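Side-chain contacts in acyl-CoA dehydrogenase FadE3 (Mycobacterium smegmatis, PDB 4IV6), which belongs to the acyl-CoA dehydrogenase family of flavoproteins and holds dihydroflavine-adenine dinucleotide between two of its subunits: residues A142-D147 with D229-G234; A326-M331 with G367-Q372; R339-Y344 with Y350-Y355. All blocks are in the same frame, centred on the assembly; numbering follows the deposited sequence. Where two conformers were deposited one is given.

Along the chain, contact 1 closes before the other two begin, while contact 3 falls between the two segments of contact 2. The centres of contacts 1 and 3 are about 50 Å apart, on opposite sides of the chain's centre; contact 2 is about 34 Å from contact 1 and 22 Å from contact 3, centre to centre. Contact 1 joins a hairpin strand of the middle domain to the loop leading into helix 234-270. Contacts 2 and 3 share helix 316-340 of the C-terminal domain. Both also bind dinucleotide, but different copies: G367-Q372 meets one and R339-Y344 another, because each binding site combines residues of two subunits.

Contact 1: A142-D147 with D229-G234; sequences ARRDGD and DDEGRG
R144 and E231 face each other from extended backbone, the first near the end of strand 141-145 and the second in the loop that leads into helix 234-270, each with its CB directed toward the other segment. Just 43 Å² is buried between the segments, so the evidence is for a reach across the surface rather than for packing. R144 projects a chain that is straight from CG to NE, with CG placed opposite the backbone N (chi1 -154°), and this carries the guanidinium to the carboxylate. NH2 of R144 stands 3.9 Å from OE2 of E231, a long salt bridge. The oxygen lies at the edge of the guanidinium, in its plane, while the carboxylate is turned by 47° relative to that plane. One water spans the same gap: it gives a proton to OE2 of E231 at 2.5 Å, a short distance, and accepts a weak bond from NH2 of R144 at 3.3 Å. The same OE2 is also hydrogen-bonded to Y149 OH, so the carboxylate is fixed from the strand that pairs with R144's own. Next in the chain, G232 is held by S185 OG through its N and by K182 NZ through its O. The arrangement is a water-bridged surface salt bridge between a beta hairpin of the middle domain, strands 141-145 and 148-159, and the loop entering helix 234-270 of the C-terminal domain.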
loop_
_atom_site.group_PDB
_atom_site.type_symbol
_atom_site.label_atom_id
_atom_site.label_comp_id
_atom_site.label_asym_id
_atom_site.label_seq_id
_atom_site.Cartn_x
_atom_site.Cartn_y
_atom_site.Cartn_z
ATOM N N ALA B 142 -26.074 -4.373 36.390
ATOM C CA ALA B 142 -26.316 -5.418 37.350
ATOM C C ALA B 142 -26.446 -4.763 38.710
ATOM O O ALA B 142 -25.482 -4.209 39.240
ATOM C CB ALA B 142 -25.185 -6.409 37.328
ATOM N N ARG B 143 -27.648 -4.805 39.255
ATOM C CA ARG B 143 -27.950 -4.088 40.483
ATOM C C ARG B 143 -28.176 -5.066 41.631
ATOM O O ARG B 143 -28.918 -6.040 41.506
ATOM C CB ARG B 143 -29.148 -3.176 40.236
ATOM C CG ARG B 143 -30.158 -3.071 41.349
ATOM C CD ARG B 143 -31.293 -2.170 40.892
ATOM N NE ARG B 143 -31.218 -0.838 41.480
ATOM C CZ ARG B 143 -32.154 -0.340 42.269
ATOM N NH1 ARG B 143 -32.028 0.884 42.766
ATOM N NH2 ARG B 143 -33.220 -1.084 42.542
ATOM N N ARG B 144 -27.503 -4.808 42.747
ATOM C CA ARG B 144 -27.604 -5.690 43.887
ATOM C C ARG B 144 -29.010 -5.623 44.487
ATOM O O ARG B 144 -29.595 -4.553 44.609
ATOM C CB ARG B 144 -26.553 -5.340 44.934
ATOM C CG ARG B 144 -26.183 -6.524 45.790
ATOM C CD ARG B 144 -25.686 -6.100 47.138
ATOM N NE ARG B 144 -24.928 -7.169 47.779
ATOM C CZ ARG B 144 -23.666 -7.460 47.485
ATOM N NH1 ARG B 144 -23.070 -8.445 48.131
ATOM N NH2 ARG B 144 -23.006 -6.789 46.532
ATOM N N ASP B 145 -29.572 -6.787 44.788
ATOM C CA ASP B 145 -30.832 -6.894 45.504
ATOM C C ASP B 145 -30.693 -8.124 46.394
ATOM O O ASP B 145 -30.784 -9.262 45.920
ATOM C CB ASP B 145 -32.006 -7.044 44.534
ATOM C CG ASP B 145 -33.314 -7.350 45.235
ATOM O OD1 ASP B 145 -33.474 -6.952 46.378
ATOM O OD2 ASP B 145 -34.194 -7.992 44.652
ATOM N N GLY B 146 -30.425 -7.887 47.678
ATOM C CA GLY B 146 -30.185 -8.965 48.627
ATOM C C GLY B 146 -28.891 -9.653 48.256
ATOM O O GLY B 146 -27.864 -9.002 48.093
ATOM N N ASP B 147 -28.937 -10.963 48.072
ATOM C CA ASP B 147 -27.755 -11.698 47.666
ATOM C C ASP B 147 -27.758 -12.071 46.211
ATOM O O ASP B 147 -27.056 -12.997 45.824
ATOM C CB ASP B 147 -27.582 -12.944 48.512
ATOM C CG ASP B 147 -27.439 -12.617 49.991
ATOM O OD1 ASP B 147 -26.684 -11.676 50.349
ATOM O OD2 ASP B 147 -28.102 -13.304 50.780
ATOM N N ASP B 229 -13.161 -10.487 44.227
ATOM C CA ASP B 229 -13.796 -10.064 45.472
ATOM C C ASP B 229 -14.409 -8.674 45.410
ATOM O O ASP B 229 -15.281 -8.392 46.206
ATOM C CB ASP B 229 -12.797 -10.088 46.633
ATOM C CG ASP B 229 -12.259 -11.469 46.912
ATOM O OD1 ASP B 229 -12.988 -12.457 46.739
ATOM O OD2 ASP B 229 -11.094 -11.559 47.302
ATOM N N ASP B 230 -13.956 -7.816 44.487
ATOM C CA ASP B 230 -14.352 -6.403 44.470
ATOM C C ASP B 230 -14.968 -6.021 43.137
ATOM O O ASP B 230 -14.471 -6.418 42.083
ATOM C CB ASP B 230 -13.145 -5.497 44.686
ATOM C CG ASP B 230 -12.380 -5.829 45.948
ATOM O OD1 ASP B 230 -12.883 -5.558 47.046
ATOM O OD2 ASP B 230 -11.277 -6.372 45.814
ATOM N N GLU B 231 -16.060 -5.259 43.203
ATOM C CA GLU B 231 -16.658 -4.623 42.032
ATOM C C GLU B 231 -15.759 -3.527 41.499
ATOM O O GLU B 231 -14.953 -2.964 42.248
ATOM C CB GLU B 231 -18.012 -4.014 42.399
ATOM C CG GLU B 231 -19.026 -5.060 42.843
ATOM C CD GLU B 231 -20.343 -4.451 43.256
ATOM O OE1 GLU B 231 -20.382 -3.204 43.386
ATOM O OE2 GLU B 231 -21.330 -5.214 43.430
ATOM N N GLY B 232 -15.893 -3.227 40.211
ATOM C CA GLY B 232 -15.214 -2.105 39.624
ATOM C C GLY B 232 -13.844 -2.354 39.024
ATOM O O GLY B 232 -13.109 -1.381 38.774
ATOM N N ARG B 233 -13.497 -3.624 38.781
ATOM C CA ARG B 233 -12.203 -3.981 38.204
ATOM C C ARG B 233 -12.300 -4.632 36.834
ATOM O O ARG B 233 -11.299 -5.183 36.296
ATOM C CB ARG B 233 -11.496 -4.940 39.137
ATOM C CG ARG B 233 -11.323 -4.341 40.512
ATOM C CD ARG B 233 -10.295 -5.074 41.308
ATOM N NE ARG B 233 -10.075 -4.356 42.556
ATOM C CZ ARG B 233 -9.026 -4.512 43.342
ATOM N NH1 ARG B 233 -8.063 -5.379 43.040
ATOM N NH2 ARG B 233 -8.941 -3.790 44.451
ATOM N N GLY B 234 -13.496 -4.560 36.265
ATOM C CA GLY B 234 -13.777 -5.170 34.991
ATOM C C GLY B 234 -12.830 -4.801 33.868
ATOM O O GLY B 234 -12.361 -5.685 33.175
HETATM O O HOH W 1 -23.375 -4.164 44.491
#

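Contact 2: A326-M331 with G367-Q372; sequences ASETAM and GTNEIQ. With FDA (dihydroflavine-adenine dinucleotide), chain D.
The carboxamide of N369 is gripped at its nitrogen edge, where S327 OG and E328 OE2 both lie close to the amide plane, while the E328 carboxylate is turned 51° from it. Each N-H of ND2 has its own acceptor: ND2 to S327 OG is 2.9 Å and nearly straight (172°), and ND2 to E328 OE2 is 2.8 Å (164°). The carboxylate is approached on its anti side, with the donor tilted out of the carboxylate plane. The bend of E328 at chi2 brings its acid to N369, the two side chains approaching from opposite directions. At the other end of the amide, OD1 accepts from K323 NZ, and N369 also touches L324 and I363; the rotation of the amide is therefore set from both ends. S327 OG is also bonded to the K323 carbonyl within its own helix, and E328 OE2 pairs with R339 of the second subunit.

This links helix 316-340 to the first turn of helix 369-383 in the helical C-terminal domain of the acyl-CoA dehydrogenase fold. T368 is the N-cap of the latter helix, and its OG1 accepts a hydrogen bond from I371 N at 3.1 Å. The N-terminal end of this helix and the residues leading into it hold the dinucleotide of chain D. Its O2B donates to E370 OE1 at 2.7 Å and is hydrogen-bonded to T368 OG1, also at 2.7 Å. I371 CD1 packs 3.7 Å from C5A of the adenine, and G367 N makes a weak, long bond of 3.4 Å to O2'. R339 O and G343 N of the second subunit bind this same ligand.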
loop_
_atom_site.group_PDB
_atom_site.type_symbol
_atom_site.label_atom_id
_atom_site.label_comp_id
_atom_site.label_asym_id
_atom_site.label_seq_id
_atom_site.Cartn_x
_atom_site.Cartn_y
_atom_site.Cartn_z
ATOM N N ALA B 326 -0.821 -9.397 12.023
ATOM C CA ALA B 326 -1.228 -10.662 11.444
ATOM C C ALA B 326 -2.575 -10.546 10.715
ATOM O O ALA B 326 -2.764 -11.141 9.657
ATOM C CB ALA B 326 -1.310 -11.764 12.516
ATOM N N SER B 327 -3.527 -9.848 11.311
ATOM C CA SER B 327 -4.855 -9.693 10.712
ATOM C C SER B 327 -4.815 -8.909 9.385
ATOM O O SER B 327 -5.491 -9.307 8.407
ATOM C CB SER B 327 -5.829 -9.045 11.699
ATOM O OG SER B 327 -5.487 -7.719 12.023
ATOM N N GLU B 328 -4.021 -7.838 9.330
ATOM C CA GLU B 328 -3.876 -7.066 8.082
ATOM C C GLU B 328 -3.161 -7.935 7.039
ATOM O O GLU B 328 -3.567 -7.981 5.864
ATOM C CB GLU B 328 -3.092 -5.772 8.312
ATOM C CG GLU B 328 -3.817 -4.754 9.154
ATOM C CD GLU B 328 -5.089 -4.223 8.512
ATOM O OE1 GLU B 328 -5.165 -4.136 7.281
ATOM O OE2 GLU B 328 -6.031 -3.863 9.230
ATOM N N THR B 329 -2.110 -8.651 7.483
ATOM C CA THR B 329 -1.375 -9.552 6.609
ATOM C C THR B 329 -2.281 -10.652 6.048
ATOM O O THR B 329 -2.230 -10.929 4.852
ATOM C CB THR B 329 -0.170 -10.190 7.330
ATOM O OG1 THR B 329 0.802 -9.169 7.576
ATOM C CG2 THR B 329 0.512 -11.239 6.474
ATOM N N ALA B 330 -3.109 -11.274 6.888
ATOM C CA ALA B 330 -3.995 -12.347 6.393
ATOM C C ALA B 330 -4.962 -11.855 5.324
ATOM O O ALA B 330 -5.218 -12.554 4.351
ATOM C CB ALA B 330 -4.740 -13.042 7.537
ATOM N N MET B 331 -5.507 -10.652 5.499
ATOM C CA MET B 331 -6.401 -10.046 4.495
ATOM C C MET B 331 -5.673 -9.814 3.174
ATOM O O MET B 331 -6.202 -10.133 2.098
ATOM C CB MET B 331 -6.969 -8.730 5.028
ATOM C CG MET B 331 -7.959 -8.040 4.121
ATOM S SD MET B 331 -9.544 -8.911 4.000
ATOM C CE MET B 331 -9.436 -9.937 2.547
ATOM N N GLY B 367 -12.344 -6.791 18.415
ATOM C CA GLY B 367 -11.856 -5.420 18.545
ATOM C C GLY B 367 -11.431 -4.934 17.144
ATOM O O GLY B 367 -10.961 -5.724 16.309
ATOM N N THR B 368 -11.598 -3.654 16.846
ATOM C CA THR B 368 -11.176 -3.174 15.538
ATOM C C THR B 368 -9.695 -2.784 15.467
ATOM O O THR B 368 -9.057 -2.435 16.454
ATOM C CB THR B 368 -11.988 -1.950 15.071
ATOM O OG1 THR B 368 -11.607 -0.800 15.831
ATOM C CG2 THR B 368 -13.490 -2.213 15.179
ATOM N N ASN B 369 -9.170 -2.767 14.253
ATOM C CA ASN B 369 -7.801 -2.372 14.081
ATOM C C ASN B 369 -7.571 -0.870 14.301
ATOM O O ASN B 369 -6.463 -0.484 14.676
ATOM C CB ASN B 369 -7.228 -2.917 12.781
ATOM C CG ASN B 369 -6.781 -4.371 12.916
ATOM O OD1 ASN B 369 -6.790 -4.932 14.012
ATOM N ND2 ASN B 369 -6.442 -4.992 11.797
ATOM N N GLU B 370 -8.613 -0.033 14.147
ATOM C CA GLU B 370 -8.480 1.383 14.502
ATOM C C GLU B 370 -8.278 1.520 16.023
ATOM O O GLU B 370 -7.367 2.220 16.482
ATOM C CB GLU B 370 -9.658 2.233 14.035
ATOM C CG GLU B 370 -9.853 2.278 12.504
ATOM C CD GLU B 370 -10.379 0.987 11.905
ATOM O OE1 GLU B 370 -11.115 0.258 12.596
ATOM O OE2 GLU B 370 -10.024 0.681 10.732
ATOM N N ILE B 371 -9.088 0.815 16.805
ATOM C CA ILE B 371 -8.906 0.852 18.252
ATOM C C ILE B 371 -7.537 0.267 18.615
ATOM O O ILE B 371 -6.837 0.795 19.472
ATOM C CB ILE B 371 -10.007 0.110 19.034
ATOM C CG1 ILE B 371 -11.354 0.795 18.825
ATOM C CG2 ILE B 371 -9.647 0.037 20.526
ATOM C CD1 ILE B 371 -11.413 2.239 19.241
ATOM N N GLN B 372 -7.162 -0.817 17.959
ATOM C CA GLN B 372 -5.879 -1.446 18.266
ATOM C C GLN B 372 -4.683 -0.477 18.026
ATOM O O GLN B 372 -3.729 -0.453 18.809
ATOM C CB GLN B 372 -5.735 -2.716 17.445
ATOM C CG GLN B 372 -4.517 -3.537 17.792
ATOM C CD GLN B 372 -4.542 -4.014 19.224
ATOM O OE1 GLN B 372 -5.174 -5.018 19.528
ATOM N NE2 GLN B 372 -3.842 -3.291 20.115
HETATM P PA FDA D . -17.884 0.704 16.506
HETATM O O1A FDA D . -17.248 0.852 17.866
HETATM O O2A FDA D . -19.290 1.180 16.266
HETATM O O5B FDA D . -16.907 1.386 15.437
HETATM C C5B FDA D . -17.284 1.615 14.059
HETATM C C4B FDA D . -16.078 2.201 13.303
HETATM O O4B FDA D . -15.564 3.373 13.966
HETATM C C3B FDA D . -14.909 1.241 13.256
HETATM O O3B FDA D . -14.129 1.507 12.069
HETATM C C2B FDA D . -14.150 1.602 14.514
HETATM O O2B FDA D . -12.775 1.229 14.506
HETATM C C1B FDA D . -14.264 3.107 14.470
HETATM N N9A FDA D . -14.075 3.756 15.796
HETATM C C8A FDA D . -14.947 3.707 16.827
HETATM N N7A FDA D . -14.489 4.441 17.860
HETATM C C5A FDA D . -13.296 4.957 17.477
HETATM C C6A FDA D . -12.278 5.807 18.070
HETATM N N6A FDA D . -12.449 6.262 19.313
HETATM N N1A FDA D . -11.167 6.127 17.370
HETATM C C2A FDA D . -11.009 5.696 16.108
HETATM N N3A FDA D . -11.904 4.897 15.485
HETATM C C4A FDA D . -13.041 4.526 16.108
HETATM N N1 FDA D . -17.823 -9.159 20.964
HETATM C C2 FDA D . -17.915 -9.793 22.130
HETATM O O2 FDA D . -18.064 -9.124 23.170
HETATM N N3 FDA D . -17.853 -11.134 22.220
HETATM C C4 FDA D . -17.714 -11.947 21.173
HETATM O O4 FDA D . -17.692 -13.199 21.313
HETATM C C4X FDA D . -17.575 -11.319 19.844
HETATM N N5 FDA D . -17.458 -12.027 18.701
HETATM C C5X FDA D . -17.766 -11.441 17.516
HETATM C C6 FDA D . -18.068 -12.205 16.383
HETATM C C7 FDA D . -18.349 -11.608 15.154
HETATM C C7M FDA D . -18.707 -12.443 13.952
HETATM C C8 FDA D . -18.310 -10.204 15.039
HETATM C C8M FDA D . -18.591 -9.463 13.752
HETATM C C9 FDA D . -18.019 -9.447 16.163
HETATM C C9A FDA D . -17.765 -10.047 17.407
HETATM N N10 FDA D . -17.510 -9.237 18.533
HETATM C C10 FDA D . -17.669 -9.843 19.799
HETATM C "C1'" FDA D . -17.891 -7.823 18.435
HETATM C "C2'" FDA D . -16.645 -7.044 18.072
HETATM O "O2'" FDA D . -15.697 -7.060 19.140
HETATM C "C3'" FDA D . -17.059 -5.614 17.722
HETATM O "O3'" FDA D . -17.635 -5.634 16.420
HETATM C "C4'" FDA D . -15.909 -4.635 17.731
HETATM O "O4'" FDA D . -15.691 -4.309 19.114
HETATM C "C5'" FDA D . -16.258 -3.329 16.996
HETATM O "O5'" FDA D . -17.491 -2.854 17.491
HETATM P P FDA D . -18.570 -2.046 16.660
HETATM O O1P FDA D . -19.559 -1.605 17.720
HETATM O O2P FDA D . -19.049 -2.882 15.524
HETATM O O3P FDA D . -17.700 -0.824 16.066
#

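Contact 3: R339-Y344 with Y350-Y355; sequences RVHGGY and YDVERY. With FDA (dihydroflavine-adenine dinucleotide), chain C.
Y344 and H341 pack against Y350 and V352 in the connection between two consecutive helices, 316-340 and 352-364, of the C-terminal helical domain of the acyl-CoA dehydrogenase fold. Two CH-pi contacts join the segments. CB of Y344 sits over the centre of the Y350 ring, 3.8 Å from its centroid and only 14° off the normal. CG2 of V352 lies over one face of the H341 imidazole, 4.1 Å from the centroid and displaced toward the rim, while CG1 of V352 comes within 3.6 Å of CE1 of H341.

The side chains of Y344 and Y350 run alongside each other, pointing the same way, but their rings form an oblique pair, with centroids 5.5 Å apart and planes at 45°; the closest carbons are CD1 of Y344 and CE1 of Y350, at 3.7 Å. Two further ring pairs reach beyond the segments: H341 stacks on Y267 of helix 234-270, and Y344 meets W157 of the second subunit edge-to-face.

Polar bonds fix the first segment. H341 ND1 bonds to A337 O, which sets the imidazole's rotation. In the last helical turn, R339 O accepts from O3B of the chain C dinucleotide at 2.7 Å. The chain leaves the helix at G342, with positive phi, and just after it G343 N donates to the phosphate oxygen O1P at 2.8 Å with an N-H...O angle of 155°.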
loop_
_atom_site.group_PDB
_atom_site.type_symbol
_atom_site.label_atom_id
_atom_site.label_comp_id
_atom_site.label_asym_id
_atom_site.label_seq_id
_atom_site.Cartn_x
_atom_site.Cartn_y
_atom_site.Cartn_z
ATOM N N ARG B 339 -6.211 -13.806 -6.427
ATOM C CA ARG B 339 -5.645 -13.286 -7.685
ATOM C C ARG B 339 -4.856 -14.403 -8.384
ATOM O O ARG B 339 -4.941 -14.590 -9.596
ATOM C CB ARG B 339 -4.682 -12.111 -7.452
ATOM C CG ARG B 339 -5.283 -10.825 -6.892
ATOM C CD ARG B 339 -4.144 -9.846 -6.640
ATOM N NE ARG B 339 -4.451 -8.623 -5.909
ATOM C CZ ARG B 339 -4.953 -7.522 -6.450
ATOM N NH1 ARG B 339 -5.270 -7.478 -7.746
ATOM N NH2 ARG B 339 -5.088 -6.436 -5.707
ATOM N N VAL B 340 -4.083 -15.135 -7.602
ATOM C CA VAL B 340 -3.254 -16.223 -8.133
ATOM C C VAL B 340 -4.076 -17.277 -8.854
ATOM O O VAL B 340 -3.591 -17.875 -9.810
ATOM C CB VAL B 340 -2.353 -16.838 -7.031
ATOM C CG1 VAL B 340 -1.712 -18.138 -7.468
ATOM C CG2 VAL B 340 -1.243 -15.840 -6.672
ATOM N N HIS B 341 -5.307 -17.505 -8.401
ATOM C CA HIS B 341 -6.200 -18.494 -9.002
ATOM C C HIS B 341 -6.951 -17.983 -10.258
ATOM O O HIS B 341 -7.685 -18.738 -10.921
ATOM C CB HIS B 341 -7.203 -19.010 -7.958
ATOM C CG HIS B 341 -6.624 -19.998 -6.995
ATOM N ND1 HIS B 341 -5.798 -19.630 -5.955
ATOM C CD2 HIS B 341 -6.721 -21.349 -6.939
ATOM C CE1 HIS B 341 -5.417 -20.708 -5.293
ATOM N NE2 HIS B 341 -5.972 -21.762 -5.867
ATOM N N GLY B 342 -6.773 -16.725 -10.609
ATOM C CA GLY B 342 -7.509 -16.167 -11.721
ATOM C C GLY B 342 -9.008 -16.326 -11.480
ATOM O O GLY B 342 -9.481 -16.153 -10.360
ATOM N N GLY B 343 -9.749 -16.694 -12.522
ATOM C CA GLY B 343 -11.202 -16.804 -12.406
ATOM C C GLY B 343 -11.640 -17.800 -11.357
ATOM O O GLY B 343 -12.647 -17.614 -10.687
ATOM N N TYR B 344 -10.883 -18.877 -11.215
ATOM C CA TYR B 344 -11.221 -19.917 -10.259
ATOM C C TYR B 344 -11.135 -19.433 -8.809
ATOM O O TYR B 344 -11.729 -20.032 -7.890
ATOM C CB TYR B 344 -10.334 -21.154 -10.470
ATOM C CG TYR B 344 -10.511 -21.689 -11.847
ATOM C CD1 TYR B 344 -11.616 -22.458 -12.181
ATOM C CD2 TYR B 344 -9.616 -21.363 -12.847
ATOM C CE1 TYR B 344 -11.799 -22.916 -13.474
ATOM C CE2 TYR B 344 -9.795 -21.804 -14.142
ATOM C CZ TYR B 344 -10.876 -22.578 -14.450
ATOM O OH TYR B 344 -11.044 -22.989 -15.752
ATOM N N TYR B 350 -13.462 -23.762 -5.051
ATOM C CA TYR B 350 -12.095 -23.581 -4.548
ATOM C C TYR B 350 -12.193 -22.921 -3.163
ATOM O O TYR B 350 -13.256 -22.410 -2.782
ATOM C CB TYR B 350 -11.280 -22.716 -5.523
ATOM C CG TYR B 350 -11.019 -23.410 -6.836
ATOM C CD1 TYR B 350 -12.045 -23.627 -7.732
ATOM C CD2 TYR B 350 -9.745 -23.886 -7.160
ATOM C CE1 TYR B 350 -11.830 -24.283 -8.917
ATOM C CE2 TYR B 350 -9.511 -24.560 -8.368
ATOM C CZ TYR B 350 -10.570 -24.742 -9.234
ATOM O OH TYR B 350 -10.410 -25.375 -10.430
ATOM N N ASP B 351 -11.119 -22.976 -2.396
ATOM C CA ASP B 351 -11.165 -22.601 -0.980
ATOM C C ASP B 351 -10.756 -21.146 -0.718
ATOM O O ASP B 351 -11.045 -20.609 0.353
ATOM C CB ASP B 351 -10.281 -23.543 -0.160
ATOM C CG ASP B 351 -10.820 -24.987 -0.124
ATOM O OD1 ASP B 351 -12.038 -25.187 -0.315
ATOM O OD2 ASP B 351 -10.020 -25.910 0.105
ATOM N N VAL B 352 -10.071 -20.520 -1.671
ATOM C CA VAL B 352 -9.504 -19.206 -1.432
ATOM C C VAL B 352 -10.611 -18.170 -1.185
ATOM O O VAL B 352 -10.393 -17.222 -0.459
ATOM C CB VAL B 352 -8.475 -18.748 -2.507
ATOM C CG1 VAL B 352 -7.195 -19.570 -2.400
ATOM C CG2 VAL B 352 -9.021 -18.864 -3.934
ATOM N N GLU B 353 -11.796 -18.342 -1.769
ATOM C CA GLU B 353 -12.890 -17.407 -1.514
ATOM C C GLU B 353 -13.335 -17.455 -0.067
ATOM O O GLU B 353 -13.703 -16.442 0.489
ATOM C CB GLU B 353 -14.081 -17.641 -2.442
ATOM C CG GLU B 353 -14.837 -18.940 -2.210
ATOM C CD GLU B 353 -15.968 -18.844 -1.191
ATOM O OE1 GLU B 353 -16.252 -19.860 -0.518
ATOM O OE2 GLU B 353 -16.586 -17.772 -1.088
ATOM N N ARG B 354 -13.258 -18.629 0.555
ATOM C CA ARG B 354 -13.601 -18.746 1.953
ATOM C C ARG B 354 -12.581 -17.991 2.829
ATOM O O ARG B 354 -12.978 -17.298 3.774
ATOM C CB ARG B 354 -13.679 -20.215 2.393
ATOM C CG ARG B 354 -14.202 -20.341 3.802
ATOM C CD ARG B 354 -13.646 -21.477 4.585
ATOM N NE ARG B 354 -13.270 -22.704 3.865
ATOM C CZ ARG B 354 -12.298 -23.498 4.324
ATOM N NH1 ARG B 354 -11.625 -23.170 5.450
ATOM N NH2 ARG B 354 -11.997 -24.621 3.695
ATOM N N TYR B 355 -11.285 -18.155 2.556
ATOM C CA TYR B 355 -10.293 -17.420 3.346
ATOM C C TYR B 355 -10.508 -15.921 3.215
ATOM O O TYR B 355 -10.327 -15.186 4.171
ATOM C CB TYR B 355 -8.847 -17.789 2.990
ATOM C CG TYR B 355 -8.603 -19.266 2.805
ATOM C CD1 TYR B 355 -9.084 -20.205 3.709
ATOM C CD2 TYR B 355 -7.848 -19.719 1.719
ATOM C CE1 TYR B 355 -8.850 -21.564 3.522
ATOM C CE2 TYR B 355 -7.619 -21.063 1.528
ATOM C CZ TYR B 355 -8.104 -21.968 2.427
ATOM O OH TYR B 355 -7.807 -23.283 2.216
HETATM P PA FDA C . -5.029 -17.839 -15.816
HETATM O O1A FDA C . -4.988 -19.299 -15.501
HETATM O O2A FDA C . -4.729 -17.284 -17.189
HETATM O O5B FDA C . -4.057 -17.074 -14.805
HETATM C C5B FDA C . -3.891 -17.473 -13.437
HETATM C C4B FDA C . -3.018 -16.433 -12.734
HETATM O O4B FDA C . -1.783 -16.316 -13.460
HETATM C C3B FDA C . -3.645 -15.048 -12.743
HETATM O O3B FDA C . -3.145 -14.357 -11.621
HETATM C C2B FDA C . -3.054 -14.433 -14.006
HETATM O O2B FDA C . -3.061 -13.024 -14.007
HETATM C C1B FDA C . -1.663 -15.001 -13.974
HETATM N N9A FDA C . -1.070 -15.077 -15.297
HETATM C C8A FDA C . -1.414 -15.926 -16.277
HETATM N N7A FDA C . -0.627 -15.712 -17.344
HETATM C C5A FDA C . 0.251 -14.702 -17.041
HETATM C C6A FDA C . 1.319 -13.967 -17.738
HETATM N N6A FDA C . 1.654 -14.280 -19.021
HETATM N N1A FDA C . 1.951 -12.986 -17.044
HETATM C C2A FDA C . 1.621 -12.671 -15.778
HETATM N N3A FDA C . 0.634 -13.291 -15.084
HETATM C C4A FDA C . -0.060 -14.289 -15.679
HETATM N N1 FDA C . -14.717 -15.109 -19.907
HETATM C C2 FDA C . -15.407 -15.102 -21.059
HETATM O O2 FDA C . -14.836 -15.466 -22.122
HETATM N N3 FDA C . -16.674 -14.683 -21.090
HETATM C C4 FDA C . -17.342 -14.293 -20.000
HETATM O O4 FDA C . -18.506 -13.941 -20.088
HETATM C C4X FDA C . -16.678 -14.269 -18.711
HETATM N N5 FDA C . -17.258 -13.895 -17.557
HETATM C C5X FDA C . -16.704 -14.322 -16.382
HETATM C C6 FDA C . -17.453 -14.363 -15.200
HETATM C C7 FDA C . -16.893 -14.765 -14.012
HETATM C C7M FDA C . -17.717 -14.825 -12.759
HETATM C C8 FDA C . -15.554 -15.142 -13.980
HETATM C C8M FDA C . -14.853 -15.572 -12.739
HETATM C C9 FDA C . -14.798 -15.090 -15.118
HETATM C C9A FDA C . -15.357 -14.710 -16.332
HETATM N N10 FDA C . -14.556 -14.710 -17.520
HETATM C C10 FDA C . -15.269 -14.719 -18.737
HETATM C "C1'" FDA C . -13.313 -15.490 -17.527
HETATM C "C2'" FDA C . -12.203 -14.535 -17.147
HETATM O "O2'" FDA C . -11.997 -13.539 -18.158
HETATM C "C3'" FDA C . -10.964 -15.384 -16.840
HETATM O "O3'" FDA C . -11.100 -15.941 -15.507
HETATM C "C4'" FDA C . -9.712 -14.552 -16.922
HETATM O "O4'" FDA C . -9.406 -14.433 -18.296
HETATM C "C5'" FDA C . -8.502 -15.181 -16.239
HETATM O "O5'" FDA C . -8.363 -16.483 -16.707
HETATM P P FDA C . -7.859 -17.747 -15.930
HETATM O O1P FDA C . -8.713 -17.972 -14.744
HETATM O O2P FDA C . -7.816 -18.777 -16.994
HETATM O O3P FDA C . -6.430 -17.229 -15.412
#